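PDB 6IDN: ICChI, a glycosylated chitinase from Ipomoea carnea, which hydrolyses chitin and also shows lysozyme activity, probably cleaving the beta-1,4 links of N-acetylglucosamine-containing polysaccharides as a family 18 glycoside hydrolase. Local coordinates for residues G71-L76 and N151-A156. Sequence-based numbering, arbitrary orientation.
Sequences GIKVFL and NVYLAA
K73 and Y153 meet through the aliphatic part of the lysine, which runs at about a right angle to the tyrosine side chain. Its CE lies over one face of the phenol ring, 4.1 Å from the centroid and 28° off the normal, a CH-pi contact displaced toward the hydroxyl end, with CE 3.6 Å from Y153 CZ. The chain is extended as far as CE and bends only at its last torsion (chi4 67°), where NZ turns off. Deeper in, F75 sends the far end of its ring to the root of the same tyrosine: F75 CZ packs 3.6 Å from Y153 CB, and F75 CE2 rests 4.1 Å from A155 CB.

The pattern illustrates how a TIM barrel fills its interior. Strands 73-80 and 153-156 are not neighbours in the sheet; strand 121-126 lies between them, paired in parallel with each. Their short segments are inclined at 63° with axes 8.7 Å apart, a separation bridged by side chains that alternate residues, K73 and F75, Y153 and A155, direct inward. Y178 and W180 of strand 178-182 extend this packing, touching both segments. On the first strand, backbone hydrogen bonds tie K73 and F75 to I28 of strand 27-36, while the D120 carboxylate accepts a bond from V74 N. D177 receives L154 N in the same way on the second.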
# COMPACT_ATOMS: atom_id res chain seq x y z
N GLY A 71 10.12 0.86 14.74
CA GLY A 71 10.08 -0.34 13.92
C GLY A 71 8.98 -0.38 12.89
O GLY A 71 8.72 -1.44 12.33
N ILE A 72 8.33 0.74 12.64
CA ILE A 72 7.25 0.81 11.65
C ILE A 72 7.86 1.17 10.30
O ILE A 72 8.66 2.10 10.19
CB ILE A 72 6.19 1.83 12.08
CG1 ILE A 72 5.58 1.42 13.43
CG2 ILE A 72 5.14 2.00 10.99
CD1 ILE A 72 4.78 2.51 14.12
N LYS A 73 7.49 0.42 9.25
CA LYS A 73 7.91 0.77 7.90
C LYS A 73 6.92 1.75 7.30
O LYS A 73 5.72 1.70 7.58
CB LYS A 73 7.99 -0.47 7.00
CG LYS A 73 8.94 -1.54 7.52
CD LYS A 73 8.98 -2.73 6.59
CE LYS A 73 10.00 -3.78 7.03
NZ LYS A 73 9.68 -4.46 8.31
N VAL A 74 7.44 2.66 6.48
CA VAL A 74 6.63 3.72 5.88
C VAL A 74 6.86 3.69 4.38
O VAL A 74 7.99 3.85 3.92
CB VAL A 74 6.98 5.11 6.46
CG1 VAL A 74 6.02 6.16 5.93
CG2 VAL A 74 6.95 5.08 7.99
N PHE A 75 5.79 3.44 3.61
CA PHE A 75 5.86 3.40 2.16
C PHE A 75 5.14 4.59 1.54
O PHE A 75 4.18 5.11 2.11
CB PHE A 75 5.23 2.10 1.60
CG PHE A 75 5.84 0.82 2.13
CD1 PHE A 75 7.13 0.79 2.65
CD2 PHE A 75 5.10 -0.35 2.10
CE1 PHE A 75 7.67 -0.42 3.13
CE2 PHE A 75 5.62 -1.55 2.57
CZ PHE A 75 6.91 -1.58 3.10
N LEU A 76 5.58 4.98 0.34
CA LEU A 76 4.81 5.88 -0.51
C LEU A 76 3.94 5.06 -1.46
O LEU A 76 4.45 4.17 -2.15
CB LEU A 76 5.72 6.80 -1.32
CG LEU A 76 4.97 7.65 -2.36
CD1 LEU A 76 4.15 8.74 -1.67
CD2 LEU A 76 5.92 8.28 -3.36
N ASN A 151 17.57 -1.12 1.70
CA ASN A 151 16.31 -1.84 1.54
C ASN A 151 15.27 -0.94 0.90
O ASN A 151 14.92 0.11 1.46
CB ASN A 151 15.82 -2.33 2.91
CG ASN A 151 16.80 -3.26 3.56
OD1 ASN A 151 17.37 -4.14 2.91
ND2 ASN A 151 17.02 -3.08 4.86
N VAL A 152 14.78 -1.34 -0.28
CA VAL A 152 13.64 -0.72 -0.93
C VAL A 152 12.58 -1.81 -1.01
O VAL A 152 12.64 -2.70 -1.86
CB VAL A 152 13.98 -0.18 -2.33
CG1 VAL A 152 12.72 0.33 -3.01
CG2 VAL A 152 15.00 0.93 -2.22
N TYR A 153 11.58 -1.73 -0.13
CA TYR A 153 10.49 -2.70 -0.17
C TYR A 153 9.51 -2.37 -1.28
O TYR A 153 9.24 -1.20 -1.57
CB TYR A 153 9.75 -2.73 1.17
CG TYR A 153 10.65 -3.20 2.27
CD1 TYR A 153 10.88 -4.56 2.48
CD2 TYR A 153 11.31 -2.29 3.06
CE1 TYR A 153 11.73 -4.98 3.48
CE2 TYR A 153 12.15 -2.70 4.06
CZ TYR A 153 12.36 -4.04 4.26
OH TYR A 153 13.21 -4.44 5.27
N LEU A 154 8.98 -3.41 -1.92
CA LEU A 154 7.99 -3.25 -2.97
C LEU A 154 6.70 -3.90 -2.50
O LEU A 154 6.71 -5.06 -2.08
CB LEU A 154 8.48 -3.87 -4.27
CG LEU A 154 9.77 -3.28 -4.84
CD1 LEU A 154 10.27 -4.07 -6.05
CD2 LEU A 154 9.54 -1.83 -5.21
N ALA A 155 5.60 -3.15 -2.56
CA ALA A 155 4.30 -3.66 -2.15
C ALA A 155 3.31 -3.41 -3.27
O ALA A 155 3.44 -2.44 -4.02
CB ALA A 155 3.83 -2.99 -0.84
N ALA A 156 2.32 -4.30 -3.39
CA ALA A 156 1.27 -4.16 -4.40
C ALA A 156 -0.10 -4.32 -3.77
O ALA A 156 -0.27 -5.13 -2.85
CB ALA A 156 1.41 -5.20 -5.53